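Uncharacterized protein (Acinetobacter baumannii, PDB 5D66) is of unknown function but forms an ankyrin repeat domain, a stack of helix pairs and loops that in other proteins commonly serves to bind partner proteins. Local coordinates at residues A[42-47]-A[73-78]; A[60-65]-A[86-91]. All coordinates share one frame; numbering follows the deposited sequence.

Contact 1: A[42-47]-A[73-78]; sequences VATRAN and YLYAGA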
loop_
_atom_site.group_PDB
_atom_site.type_symbol
_atom_site.label_atom_id
_atom_site.label_comp_id
_atom_site.label_asym_id
_atom_site.label_seq_id
_atom_site.Cartn_x
_atom_site.Cartn_y
_atom_site.Cartn_z
ATOM N N VAL A 42 9.799 0.449 11.913
ATOM C CA VAL A 42 9.397 -0.297 13.104
ATOM C C VAL A 42 8.035 0.157 13.595
ATOM O O VAL A 42 7.133 -0.657 13.873
ATOM C CB VAL A 42 10.465 -0.183 14.184
ATOM C CG1 VAL A 42 9.995 -0.777 15.495
ATOM C CG2 VAL A 42 11.762 -0.859 13.722
ATOM N N ALA A 43 7.818 1.469 13.693
ATOM C CA ALA A 43 6.523 2.005 14.141
ATOM C C ALA A 43 5.417 1.601 13.190
ATOM O O ALA A 43 4.303 1.261 13.602
ATOM C CB ALA A 43 6.576 3.508 14.260
ATOM N N THR A 44 5.690 1.641 11.886
ATOM C CA THR A 44 4.672 1.359 10.886
ATOM C C THR A 44 4.252 -0.092 10.921
ATOM O O THR A 44 3.061 -0.420 10.831
ATOM C CB THR A 44 5.132 1.796 9.504
ATOM O OG1 THR A 44 5.367 3.222 9.507
ATOM C CG2 THR A 44 4.070 1.523 8.440
ATOM N N ARG A 45 5.201 -1.014 11.053
ATOM C CA ARG A 45 4.870 -2.428 11.133
ATOM C C ARG A 45 3.911 -2.716 12.303
ATOM O O ARG A 45 3.041 -3.602 12.177
ATOM C CB ARG A 45 6.097 -3.307 11.313
ATOM C CG ARG A 45 7.054 -3.306 10.133
ATOM C CD ARG A 45 8.220 -4.183 10.431
ATOM N NE ARG A 45 9.337 -4.053 9.496
ATOM C CZ ARG A 45 10.603 -3.803 9.841
ATOM N NH1 ARG A 45 10.966 -3.661 11.092
ATOM N NH2 ARG A 45 11.512 -3.793 8.893
ATOM N N ALA A 46 4.028 -1.963 13.372
ATOM C CA ALA A 46 3.214 -2.115 14.550
ATOM C C ALA A 46 1.889 -1.337 14.512
ATOM O O ALA A 46 1.082 -1.447 15.436
ATOM C CB ALA A 46 4.021 -1.719 15.786
ATOM N N ASN A 47 1.700 -0.540 13.464
ATOM C CA ASN A 47 0.604 0.440 13.390
ATOM C C ASN A 47 0.597 1.370 14.598
ATOM O O ASN A 47 -0.446 1.722 15.156
ATOM C CB ASN A 47 -0.755 -0.184 13.169
ATOM C CG ASN A 47 -1.724 0.804 12.558
ATOM O OD1 ASN A 47 -1.313 1.809 12.014
ATOM N ND2 ASN A 47 -3.025 0.524 12.657
ATOM N N TYR A 73 5.376 3.924 3.638
ATOM C CA TYR A 73 4.262 4.146 2.713
ATOM C C TYR A 73 3.758 2.807 2.134
ATOM O O TYR A 73 2.557 2.527 2.131
ATOM C CB TYR A 73 4.725 5.119 1.624
ATOM C CG TYR A 73 3.967 4.976 0.317
ATOM C CD1 TYR A 73 2.647 5.361 0.212
ATOM C CD2 TYR A 73 4.572 4.410 -0.792
ATOM C CE1 TYR A 73 1.969 5.211 -1.008
ATOM C CE2 TYR A 73 3.915 4.264 -1.998
ATOM C CZ TYR A 73 2.596 4.613 -2.082
ATOM O OH TYR A 73 1.897 4.451 -3.266
ATOM N N LEU A 74 4.657 2.011 1.541
ATOM C CA LEU A 74 4.229 0.792 0.871
ATOM C C LEU A 74 3.535 -0.171 1.816
ATOM O O LEU A 74 2.532 -0.800 1.466
ATOM C CB LEU A 74 5.381 0.110 0.159
ATOM C CG LEU A 74 5.906 0.792 -1.050
ATOM C CD1 LEU A 74 7.312 0.267 -1.410
ATOM C CD2 LEU A 74 4.995 0.541 -2.235
ATOM N N TYR A 75 4.084 -0.333 3.012
ATOM C CA TYR A 75 3.582 -1.261 3.981
ATOM C C TYR A 75 2.224 -0.761 4.541
ATOM O O TYR A 75 1.278 -1.538 4.706
ATOM C CB TYR A 75 4.531 -1.403 5.152
ATOM C CG TYR A 75 4.225 -2.515 6.106
ATOM C CD1 TYR A 75 4.774 -3.751 5.918
ATOM C CD2 TYR A 75 3.417 -2.334 7.198
ATOM C CE1 TYR A 75 4.487 -4.816 6.763
ATOM C CE2 TYR A 75 3.135 -3.360 8.042
ATOM C CZ TYR A 75 3.681 -4.614 7.843
ATOM O OH TYR A 75 3.433 -5.659 8.724
ATOM N N ALA A 76 2.113 0.533 4.842
ATOM C CA ALA A 76 0.850 1.068 5.357
ATOM C C ALA A 76 -0.251 0.856 4.315
ATOM O O ALA A 76 -1.394 0.514 4.672
ATOM C CB ALA A 76 0.950 2.526 5.743
ATOM N N GLY A 77 0.052 1.070 3.043
ATOM C CA GLY A 77 -0.955 0.820 2.008
ATOM C C GLY A 77 -1.347 -0.654 1.932
ATOM O O GLY A 77 -2.540 -1.006 1.898
ATOM N N ALA A 78 -0.384 -1.563 1.941
ATOM C CA ALA A 78 -0.673 -2.989 1.842
ATOM C C ALA A 78 -1.486 -3.492 3.023
ATOM O O ALA A 78 -2.336 -4.378 2.848
ATOM C CB ALA A 78 0.607 -3.791 1.715
HETATM O O HOH W 1 1.490 -5.532 10.323
#

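Contact 2: A[60-65]-A[86-91]; sequences ADVNAK and RMTLMH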
loop_
_atom_site.group_PDB
_atom_site.type_symbol
_atom_site.label_atom_id
_atom_site.label_comp_id
_atom_site.label_asym_id
_atom_site.label_seq_id
_atom_site.Cartn_x
_atom_site.Cartn_y
_atom_site.Cartn_z
ATOM N N ALA A 60 11.449 11.814 9.075
ATOM C CA ALA A 60 11.770 10.436 8.689
ATOM C C ALA A 60 11.297 10.190 7.244
ATOM O O ALA A 60 10.209 10.626 6.806
ATOM C CB ALA A 60 11.092 9.464 9.611
ATOM N N ASP A 61 12.099 9.444 6.482
ATOM C CA ASP A 61 11.820 9.175 5.080
ATOM C C ASP A 61 10.817 8.050 4.945
ATOM O O ASP A 61 11.045 6.873 5.268
ATOM C CB ASP A 61 13.111 8.843 4.384
ATOM C CG ASP A 61 13.017 8.701 2.897
ATOM O OD1 ASP A 61 11.899 8.638 2.361
ATOM O OD2 ASP A 61 14.116 8.604 2.266
ATOM N N VAL A 62 9.643 8.385 4.443
ATOM C CA VAL A 62 8.573 7.438 4.238
ATOM C C VAL A 62 8.808 6.438 3.122
ATOM O O VAL A 62 8.044 5.472 2.985
ATOM C CB VAL A 62 7.191 8.137 4.044
ATOM C CG1 VAL A 62 6.906 9.080 5.191
ATOM C CG2 VAL A 62 7.099 8.821 2.691
ATOM N N ASN A 63 9.860 6.667 2.351
ATOM C CA ASN A 63 10.279 5.784 1.269
ATOM C C ASN A 63 11.522 4.987 1.569
ATOM O O ASN A 63 11.963 4.227 0.723
ATOM C CB ASN A 63 10.524 6.606 0.003
ATOM C CG ASN A 63 9.267 7.381 -0.381
ATOM O OD1 ASN A 63 8.205 6.775 -0.575
ATOM N ND2 ASN A 63 9.387 8.694 -0.555
ATOM N N ALA A 64 12.124 5.144 2.742
ATOM C CA ALA A 64 13.275 4.317 3.072
ATOM C C ALA A 64 12.819 2.858 3.087
ATOM O O ALA A 64 11.738 2.575 3.578
ATOM C CB ALA A 64 13.851 4.716 4.434
ATOM N N LYS A 65 13.650 1.972 2.581
ATOM C CA LYS A 65 13.336 0.558 2.486
ATOM C C LYS A 65 14.071 -0.314 3.510
ATOM O O LYS A 65 15.166 -0.003 3.900
ATOM C CB LYS A 65 13.535 0.009 1.065
ATOM C CG LYS A 65 12.377 0.377 0.104
ATOM C CD LYS A 65 12.559 -0.185 -1.264
ATOM C CE LYS A 65 11.263 -0.079 -2.116
ATOM N NZ LYS A 65 11.586 -0.550 -3.492
ATOM N N ARG A 86 -2.109 8.045 5.225
ATOM C CA ARG A 86 -2.436 9.434 4.929
ATOM C C ARG A 86 -1.268 10.356 5.313
ATOM O O ARG A 86 -0.987 11.300 4.595
ATOM C CB ARG A 86 -3.712 9.838 5.556
ATOM C CG ARG A 86 -4.902 9.184 4.965
ATOM C CD ARG A 86 -6.179 9.798 5.554
ATOM N NE ARG A 86 -7.372 8.947 5.484
ATOM C CZ ARG A 86 -8.052 8.651 4.370
ATOM N NH1 ARG A 86 -7.695 9.129 3.174
ATOM N NH2 ARG A 86 -9.136 7.880 4.442
HETATM N N MSE A 87 -0.623 10.079 6.434
HETATM C CA MSE A 87 0.554 10.857 6.818
HETATM C C MSE A 87 1.635 10.756 5.766
HETATM O O MSE A 87 2.283 11.766 5.378
HETATM C CB MSE A 87 1.119 10.425 8.156
HETATM C CG MSE A 87 0.229 10.455 9.309
HETATM SE SE MSE A 87 1.101 9.559 10.821
HETATM C CE MSE A 87 -0.518 9.244 11.807
ATOM N N THR A 88 1.904 9.546 5.294
ATOM C CA THR A 88 2.933 9.381 4.271
ATOM C C THR A 88 2.611 10.133 2.972
ATOM O O THR A 88 3.516 10.662 2.315
ATOM C CB THR A 88 3.317 7.906 4.015
ATOM O OG1 THR A 88 2.341 7.228 3.242
ATOM C CG2 THR A 88 3.634 7.129 5.239
ATOM N N LEU A 89 1.331 10.120 2.597
ATOM C CA LEU A 89 0.906 10.802 1.397
ATOM C C LEU A 89 1.080 12.323 1.436
ATOM O O LEU A 89 1.228 12.956 0.433
ATOM C CB LEU A 89 -0.536 10.406 1.032
ATOM C CG LEU A 89 -0.760 8.951 0.652
ATOM C CD1 LEU A 89 -2.253 8.652 0.554
ATOM C CD2 LEU A 89 -0.130 8.662 -0.656
HETATM N N MSE A 90 1.085 12.866 2.649
HETATM C CA MSE A 90 1.292 14.297 2.905
HETATM C C MSE A 90 2.790 14.630 3.065
HETATM O O MSE A 90 3.125 15.823 3.131
HETATM C CB MSE A 90 0.529 14.709 4.168
HETATM C CG MSE A 90 -0.954 14.810 3.962
HETATM SE SE MSE A 90 -1.488 16.084 2.593
HETATM C CE MSE A 90 -0.470 17.567 3.031
ATOM N N HIS A 91 3.658 13.601 3.151
ATOM C CA HIS A 91 5.065 13.788 3.483
ATOM C C HIS A 91 5.952 12.984 2.587
ATOM O O HIS A 91 6.916 12.368 3.014
ATOM C CB HIS A 91 5.322 13.436 4.931
ATOM C CG HIS A 91 4.680 14.395 5.882
ATOM N ND1 HIS A 91 5.196 15.642 6.188
ATOM C CD2 HIS A 91 3.462 14.345 6.466
ATOM C CE1 HIS A 91 4.345 16.261 6.990
ATOM N NE2 HIS A 91 3.296 15.507 7.161
HETATM O O HOH W 2 9.387 11.278 3.668
#

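Contact 1: A[42-47]-A[73-78]
A single water joins the phenol of Y75 to the backbone of R45, lying 2.5 Å from Y75 OH and 3.1 Å from R45 O, to which it donates. The bridge spans two neighbouring helices of the ankyrin stack, 39-45 and 72-79, and the water lies in the plane of the tyrosine ring at its edge. Apart from this link the contact is made by van der Waals packing. Y75 reaches across because its CG is anti to the backbone N (chi1 -170°), which lays the ring alongside the last turn of the opposing helix. There R45 CA approaches Y75 CE2 to 3.7 Å, while R45 CG sits over one ring face, displaced toward the rim; CA and CG are the arginine carbons that meet the tyrosine. Beyond CG the extended chain leads away from the ring, to a salt bridge of its guanidinium with D66 and a hydrogen bond with S37. T44 supplies the second patch. Its hydroxyl bonds back to L40 O within its own helix, and the methyl is thereby turned toward the other helix, with T44 CG2 4.1 Å from Y75 CD2 and 4.2 Å from A76 CB. The side chains of T44 and Y75 run past each other in opposite directions. I84 of helix 82-90 also packs on T44. At the C-terminal end of helix 39-45 the chain turns off in a Schellman motif, with N47 at positive phi. T44 O, set obliquely to the Y75 ring at 4.1 Å from its CE2, accepts the hydrogen bond from N47 N in this turn.

Contact 2: A[60-65]-A[86-91]
The loop 60-65 folds into a type I beta turn from D61 to A64 that brings V62 opposite T88 on helix 82-90, their CA atoms 6.0 Å apart. The placing fits the ankyrin fold, in which the long loop linking successive helix pairs, here between helices 49-57 and 72-79, projects roughly at right angles to the helices. V62 is the residue of the loop that carries the contact, and its two methyls share their neighbours unequally. V62 CG1 comes nearest to T88 CG2, at 3.8 Å, the two side chains crossing at a slant. V62 CG2 lies nearest to the carbonyl of H91, just past the end of the helix, 3.6 Å from H91 O. T88 can offer its methyl to the valine because its hydroxyl is turned back along the helix to L85 O. Beside this apolar pair a water takes the hydrogen of V62 N at 3.0 Å and lies 2.8 Å from H91 O, to which it can donate, linking the two backbones. The turn carrying V62 is stiffened by an Asx turn: D61 OD1 accepts from N63 N at 2.8 Å, the donor standing 44° out of the carboxylate plane. The N63 side chain adds a second tie, donating from ND2 to G92 O and accepting at OD1 from D94 N, just beyond the helix. Helix 82-90 itself is wedged among several others: M87 packs on I49 and I56 of helix 49-57, T88 on Y73 of helix 72-79, and L89 on T120 and A124 of helix 115-124.

Overall arrangement
The two contacts interlock along the chain, their segments alternating and their centres about 10 Å apart. They meet mainly at Y73, whose N probably bonds to V62 O of the loop at 3.2 Å; L74 CD1 also packs 4.0 Å from K65 CE. Contact 1 joins helix to helix and is partly buried, combining a tyrosine and two carbons of an arginine with buried T44 and A76. Contact 2 sets a loop against a helix and is the more buried, resting on a valine packed against a threonine and the H91 carbonyl. Each has one bridging water, to a phenol in contact 1 but between backbone groups in contact 2.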